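Local coordinates for protein pyruvate kinase 1 (Trypanosoma brucei brucei, PDB 4KCT) that catalyses the pyruvate kinase step, passing the phosphate of phosphoenolpyruvate to ADP to give pyruvate and ATP, and also decarboxylates oxaloacetate, at residues A[19-24]-A[435-440]; A[396-401]-A[420-425]. One frame throughout, in Å; residues are numbered along the deposited sequence.

Contact 1: residues A[19-24]-A[435-440]; sequences HRANRI and TRSVVS
Arg23 reaches from the start of barrel strand 23-27 into the turn 435-438, and its side chain can be followed atom by atom. CB points toward the turn, and CG comes within 4.0 Å of Thr435 O. A bend at chi2 (-67°) then carries the guanidinium across the end of the turn instead of straight out. NE gives its N-H to water 3, which also lies within hydrogen-bonding distance of Val438 O. NH2 donates to that same carbonyl at 2.9 Å, in the guanidinium plane but from well above the plane of the carbonyl; its other partner, at a long 3.3 Å, is water 2, which itself donates to Ser437 O. NH1 turns back on its own segment, to Arg20 O at 2.9 Å and to Asn22 O. Val439 CG2 approaches NH2 obliquely. Arginine suits this place because five N-H groups spread in one plane can serve carbonyls of two chain segments at once.

Beside it, Ser437 N donates to Ala21 O at 2.8 Å. The small Ala21 lets the turn come close: its CB rests over one face of the Arg436 guanidinium, toward its rim, 3.7 Å above the plane. Arg436 gets there extended, with CG anti to the backbone N (chi1 -176°); water 1 joins its NE to Asn22 OD1, while NH2 is bonded to Pro415 O. Ser437, with positive phi, occupies the third position of a type II beta turn running from Thr435 to Val438. Here the turn leads into strand 438-442 and, packed against the N-terminal end of the first strand of a TIM barrel, forms part of the seam between the barrel and the alpha/beta domain of pyruvate kinase.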
loop_
_atom_site.group_PDB
_atom_site.type_symbol
_atom_site.label_atom_id
_atom_site.label_comp_id
_atom_site.label_asym_id
_atom_site.label_seq_id
_atom_site.Cartn_x
_atom_site.Cartn_y
_atom_site.Cartn_z
ATOM N N HIS A 19 1.939 -7.222 29.934
ATOM C CA HIS A 19 0.601 -6.803 30.357
ATOM C C HIS A 19 -0.446 -7.261 29.378
ATOM O O HIS A 19 -0.465 -6.831 28.233
ATOM C CB HIS A 19 0.549 -5.286 30.531
ATOM C CG HIS A 19 1.693 -4.744 31.354
ATOM N ND1 HIS A 19 1.909 -5.132 32.643
ATOM C CD2 HIS A 19 2.774 -3.915 31.002
ATOM C CE1 HIS A 19 3.066 -4.569 33.091
ATOM N NE2 HIS A 19 3.602 -3.848 32.084
ATOM N N ARG A 20 -1.300 -8.162 29.823
ATOM C CA ARG A 20 -2.259 -8.797 28.922
ATOM C C ARG A 20 -3.304 -7.745 28.545
ATOM O O ARG A 20 -3.903 -7.125 29.418
ATOM C CB ARG A 20 -2.945 -9.973 29.652
ATOM C CG ARG A 20 -4.147 -10.557 28.914
ATOM C CD ARG A 20 -4.489 -11.942 29.479
ATOM N NE ARG A 20 -4.641 -11.927 30.941
ATOM C CZ ARG A 20 -5.738 -11.468 31.557
ATOM N NH1 ARG A 20 -6.782 -11.058 30.827
ATOM N NH2 ARG A 20 -5.872 -11.592 32.865
ATOM N N ALA A 21 -3.566 -7.602 27.250
ATOM C CA ALA A 21 -4.527 -6.614 26.767
ATOM C C ALA A 21 -5.950 -7.161 26.722
ATOM O O ALA A 21 -6.916 -6.422 26.956
ATOM C CB ALA A 21 -4.112 -6.124 25.389
ATOM N N ASN A 22 -6.103 -8.424 26.313
ATOM C CA ASN A 22 -7.457 -8.980 26.151
ATOM C C ASN A 22 -8.090 -9.394 27.473
ATOM O O ASN A 22 -7.401 -9.532 28.499
ATOM C CB ASN A 22 -7.453 -10.178 25.161
ATOM C CG ASN A 22 -6.983 -9.783 23.791
ATOM O OD1 ASN A 22 -5.779 -9.879 23.484
ATOM N ND2 ASN A 22 -7.887 -9.186 23.002
ATOM N N ARG A 23 -9.415 -9.536 27.466
ATOM C CA ARG A 23 -10.166 -9.687 28.715
ATOM C C ARG A 23 -10.947 -11.000 28.695
ATOM O O ARG A 23 -11.382 -11.445 27.638
ATOM C CB ARG A 23 -11.124 -8.494 28.921
ATOM C CG ARG A 23 -10.381 -7.144 29.052
ATOM C CD ARG A 23 -9.575 -7.108 30.344
ATOM N NE ARG A 23 -8.741 -5.896 30.433
ATOM C CZ ARG A 23 -7.402 -5.890 30.354
ATOM N NH1 ARG A 23 -6.734 -7.011 30.055
ATOM N NH2 ARG A 23 -6.739 -4.744 30.460
ATOM N N ILE A 24 -11.143 -11.586 29.884
ATOM C CA ILE A 24 -11.731 -12.922 30.020
ATOM C C ILE A 24 -13.058 -12.852 30.814
ATOM O O ILE A 24 -13.112 -12.293 31.916
ATOM C CB ILE A 24 -10.742 -13.889 30.714
ATOM C CG1 ILE A 24 -9.471 -14.016 29.861
ATOM C CG2 ILE A 24 -11.394 -15.260 30.965
ATOM C CD1 ILE A 24 -8.309 -14.697 30.591
ATOM N N THR A 435 -13.308 -4.055 27.622
ATOM C CA THR A 435 -12.650 -3.261 26.603
ATOM C C THR A 435 -11.155 -3.497 26.615
ATOM O O THR A 435 -10.511 -3.410 27.669
ATOM C CB THR A 435 -12.982 -1.768 26.780
ATOM O OG1 THR A 435 -14.320 -1.548 26.301
ATOM C CG2 THR A 435 -12.032 -0.916 25.976
ATOM N N ARG A 436 -10.610 -3.875 25.452
ATOM C CA ARG A 436 -9.215 -4.298 25.368
ATOM C C ARG A 436 -8.280 -3.241 25.982
ATOM O O ARG A 436 -8.398 -2.043 25.652
ATOM C CB ARG A 436 -8.846 -4.545 23.895
ATOM C CG ARG A 436 -7.423 -5.089 23.672
ATOM C CD ARG A 436 -7.167 -5.243 22.163
ATOM N NE ARG A 436 -5.812 -5.719 21.881
ATOM C CZ ARG A 436 -4.742 -4.928 21.766
ATOM N NH1 ARG A 436 -3.553 -5.470 21.542
ATOM N NH2 ARG A 436 -4.856 -3.597 21.867
ATOM N N SER A 437 -7.284 -3.700 26.765
ATOM C CA SER A 437 -6.134 -2.844 27.241
ATOM C C SER A 437 -6.395 -1.984 28.475
ATOM O O SER A 437 -5.457 -1.474 29.067
ATOM C CB SER A 437 -5.615 -1.923 26.128
ATOM O OG SER A 437 -5.382 -2.659 24.957
ATOM N N VAL A 438 -7.660 -1.723 28.786
ATOM C CA VAL A 438 -8.004 -0.706 29.784
ATOM C C VAL A 438 -7.852 -1.272 31.177
ATOM O O VAL A 438 -8.180 -2.449 31.414
ATOM C CB VAL A 438 -9.446 -0.163 29.597
ATOM C CG1 VAL A 438 -9.802 0.794 30.723
ATOM C CG2 VAL A 438 -9.541 0.567 28.263
ATOM N N VAL A 439 -7.191 -0.498 32.040
ATOM C CA VAL A 439 -7.090 -0.816 33.459
ATOM C C VAL A 439 -7.588 0.416 34.223
ATOM O O VAL A 439 -7.115 1.523 33.977
ATOM C CB VAL A 439 -5.620 -1.107 33.852
ATOM C CG1 VAL A 439 -5.513 -1.393 35.347
ATOM C CG2 VAL A 439 -5.089 -2.302 33.057
ATOM N N SER A 440 -8.585 0.231 35.090
ATOM C CA SER A 440 -9.292 1.366 35.700
ATOM C C SER A 440 -8.852 1.673 37.115
ATOM O O SER A 440 -8.480 0.763 37.878
ATOM C CB SER A 440 -10.791 1.117 35.676
ATOM O OG SER A 440 -11.257 1.153 34.338
HETATM O O HOH W 1 -4.478 -8.353 21.670
HETATM O O HOH W 2 -3.754 -3.555 29.743
HETATM O O HOH W 3 -10.426 -3.845 30.783
#

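Contact 2: residues A[396-401]-A[420-425]; sequences AMLVLS and ICVTTR. With FDP (2,6-di-O-phosphono-beta-D-fructofuranose), chain F.
Ile420 packs against strand 396-400 with backbone and side chain together. Its N-H donates to Met397 O at 2.8 Å, and its carbonyl takes Val399 N at 2.8 Å, nearly along the C=O axis. Val422 N to Val399 O and Ser401 N to Val422 O continue the ladder. Leu398 wedges into the face it shares with Ile420 and Val422: CG stands anti to the backbone N (chi1 171°), which swings CD1 toward the other strand, 3.7 Å from Ile420 CG2 and as far from Val422 CG2. Branched aliphatic residues fit here, since helix 455-467 lies over this face. On the reverse face Val399 CG1 meets Cys421 CB at 4.0 Å, under helix 405-412, and Cys421 SG reaches Ser401 CB. The two strands, 20° from parallel, are joined through helix 405-412 as a beta-alpha-beta crossover of the alpha/beta domain.

Toward their C-terminal ends the strands lie slightly wider apart and the contact becomes looser and polar. A side-chain bond joins them there: Thr423 OG1 donates to Ser401 O at 2.8 Å, in the carbonyl plane. Thr423 OG1 in turn accepts from Arg425 N, an ST turn that leads into helix 426-431. Threonine suits the spot because its hydroxyl can give and take at once. Thr424 pairs with Asn402, while Arg425 stands at the N-cap position before that helix, on the solvent side. At this end the bound fructose 2,6-bisphosphate sits against the strand: its O4 donates to Leu400 O at 2.7 Å, and Ser401 OG donates to phosphate oxygen O4P at 2.6 Å.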
loop_
_atom_site.group_PDB
_atom_site.type_symbol
_atom_site.label_atom_id
_atom_site.label_comp_id
_atom_site.label_asym_id
_atom_site.label_seq_id
_atom_site.Cartn_x
_atom_site.Cartn_y
_atom_site.Cartn_z
ATOM N N ALA A 396 2.675 3.430 28.548
ATOM C CA ALA A 396 1.261 3.475 28.907
ATOM C C ALA A 396 0.591 4.698 28.340
ATOM O O ALA A 396 1.246 5.703 28.038
ATOM C CB ALA A 396 1.084 3.434 30.445
ATOM N N MET A 397 -0.732 4.654 28.304
ATOM C CA MET A 397 -1.518 5.840 28.074
ATOM C C MET A 397 -2.397 6.030 29.291
ATOM O O MET A 397 -2.656 5.078 30.029
ATOM C CB MET A 397 -2.382 5.650 26.827
ATOM C CG MET A 397 -1.553 5.352 25.562
ATOM S SD MET A 397 -2.612 5.205 24.096
ATOM C CE MET A 397 -3.204 6.906 23.916
ATOM N N LEU A 398 -2.847 7.254 29.500
ATOM C CA LEU A 398 -3.677 7.594 30.639
ATOM C C LEU A 398 -4.812 8.464 30.105
ATOM O O LEU A 398 -4.558 9.400 29.347
ATOM C CB LEU A 398 -2.832 8.393 31.653
ATOM C CG LEU A 398 -3.523 9.041 32.854
ATOM C CD1 LEU A 398 -4.294 8.006 33.635
ATOM C CD2 LEU A 398 -2.438 9.651 33.743
ATOM N N VAL A 399 -6.059 8.113 30.430
ATOM C CA VAL A 399 -7.217 8.883 29.962
ATOM C C VAL A 399 -8.182 9.113 31.131
ATOM O O VAL A 399 -8.362 8.230 31.976
ATOM C CB VAL A 399 -7.960 8.164 28.788
ATOM C CG1 VAL A 399 -8.441 6.759 29.207
ATOM C CG2 VAL A 399 -9.122 9.024 28.244
ATOM N N LEU A 400 -8.694 10.338 31.249
ATOM C CA LEU A 400 -9.796 10.617 32.204
ATOM C C LEU A 400 -11.134 10.352 31.529
ATOM O O LEU A 400 -11.402 10.884 30.446
ATOM C CB LEU A 400 -9.745 12.080 32.678
ATOM C CG LEU A 400 -8.792 12.366 33.857
ATOM C CD1 LEU A 400 -7.442 11.712 33.629
ATOM C CD2 LEU A 400 -8.636 13.874 34.067
ATOM N N SER A 401 -11.911 9.420 32.076
ATOM C CA SER A 401 -13.211 9.117 31.486
ATOM C C SER A 401 -14.200 8.836 32.581
ATOM O O SER A 401 -13.931 8.042 33.463
ATOM C CB SER A 401 -13.127 7.901 30.541
ATOM O OG SER A 401 -14.371 7.719 29.878
ATOM N N ILE A 420 -4.519 3.239 31.033
ATOM C CA ILE A 420 -4.996 3.532 32.372
ATOM C C ILE A 420 -6.125 4.548 32.311
ATOM O O ILE A 420 -5.959 5.621 31.750
ATOM C CB ILE A 420 -3.855 4.111 33.230
ATOM C CG1 ILE A 420 -2.701 3.083 33.318
ATOM C CG2 ILE A 420 -4.374 4.482 34.623
ATOM C CD1 ILE A 420 -1.426 3.665 33.883
ATOM N N CYS A 421 -7.297 4.179 32.825
ATOM C CA CYS A 421 -8.416 5.078 32.826
ATOM C C CYS A 421 -8.722 5.484 34.276
ATOM O O CYS A 421 -9.053 4.621 35.129
ATOM C CB CYS A 421 -9.642 4.408 32.215
ATOM S SG CYS A 421 -11.146 5.430 32.361
ATOM N N VAL A 422 -8.599 6.777 34.560
ATOM C CA VAL A 422 -9.053 7.315 35.840
ATOM C C VAL A 422 -10.489 7.790 35.707
ATOM O O VAL A 422 -10.810 8.640 34.839
ATOM C CB VAL A 422 -8.161 8.465 36.339
ATOM C CG1 VAL A 422 -8.676 8.977 37.690
ATOM C CG2 VAL A 422 -6.716 7.979 36.487
ATOM N N THR A 423 -11.370 7.171 36.481
ATOM C CA THR A 423 -12.777 7.430 36.363
ATOM C C THR A 423 -13.364 7.872 37.700
ATOM O O THR A 423 -12.858 7.518 38.761
ATOM C CB THR A 423 -13.540 6.180 35.822
ATOM O OG1 THR A 423 -14.914 6.510 35.632
ATOM C CG2 THR A 423 -13.431 5.011 36.795
ATOM N N THR A 424 -14.472 8.591 37.645
ATOM C CA THR A 424 -15.169 9.010 38.865
ATOM C C THR A 424 -16.370 8.109 39.186
ATOM O O THR A 424 -17.131 8.398 40.114
ATOM C CB THR A 424 -15.686 10.449 38.706
ATOM O OG1 THR A 424 -16.429 10.533 37.488
ATOM C CG2 THR A 424 -14.513 11.424 38.629
ATOM N N ARG A 425 -16.554 7.036 38.417
ATOM C CA ARG A 425 -17.659 6.107 38.651
ATOM C C ARG A 425 -17.196 4.667 38.790
ATOM O O ARG A 425 -16.571 4.116 37.885
ATOM C CB ARG A 425 -18.689 6.194 37.533
ATOM C CG ARG A 425 -19.399 7.525 37.450
ATOM C CD ARG A 425 -20.403 7.536 36.312
ATOM N NE ARG A 425 -20.507 8.878 35.758
ATOM C CZ ARG A 425 -21.075 9.175 34.592
ATOM N NH1 ARG A 425 -21.691 8.234 33.874
ATOM N NH2 ARG A 425 -21.049 10.423 34.159
HETATM P P1 FDP F . -13.873 16.160 33.285
HETATM O O1P FDP F . -12.424 16.586 33.393
HETATM O O2P FDP F . -14.226 15.097 34.295
HETATM O O3P FDP F . -14.872 17.299 33.165
HETATM O O1 FDP F . -15.508 17.443 30.579
HETATM C C1 FDP F . -14.112 17.263 30.327
HETATM C C2 FDP F . -13.770 15.789 30.514
HETATM O O2 FDP F . -13.997 15.335 31.878
HETATM C C3 FDP F . -12.344 15.453 30.088
HETATM O O3 FDP F . -11.383 15.888 31.046
HETATM C C4 FDP F . -12.423 13.937 30.032
HETATM O O4 FDP F . -11.329 13.338 29.314
HETATM C C5 FDP F . -13.755 13.745 29.323
HETATM O O5 FDP F . -14.546 14.952 29.630
HETATM C C6 FDP F . -14.460 12.489 29.819
HETATM O O6 FDP F . -15.527 12.198 28.913
HETATM P P2 FDP F . -16.240 10.746 28.979
HETATM O O4P FDP F . -15.149 9.753 28.541
HETATM O O5P FDP F . -16.648 10.618 30.413
HETATM O O6P FDP F . -17.377 10.843 27.991
#

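Overall arrangement
Both contacts reach one mixed sheet of the alpha/beta domain, in which strands 438-442, 419-423 and 396-400 lie side by side. Their centres are 13 Å apart, and they meet directly: Val439 O lies 2.9 Å from Cys421 N, a probable hydrogen bond, while Val438 CG1 packs on Cys421 CB at 3.9 Å. Contact 2, inside the long loop that contact 1 closes, holds the effector fructose 2,6-bisphosphate; the side chain of Val438 in contact 1 is about 11 Å from this bound fructose 2,6-bisphosphate (FDP). Contact 1 joins the sheet to the N-terminal end of the first barrel strand, whereas pyruvate and magnesium sit at the C-terminal ends of the barrel strands. The sheet thus lies between effector site and barrel.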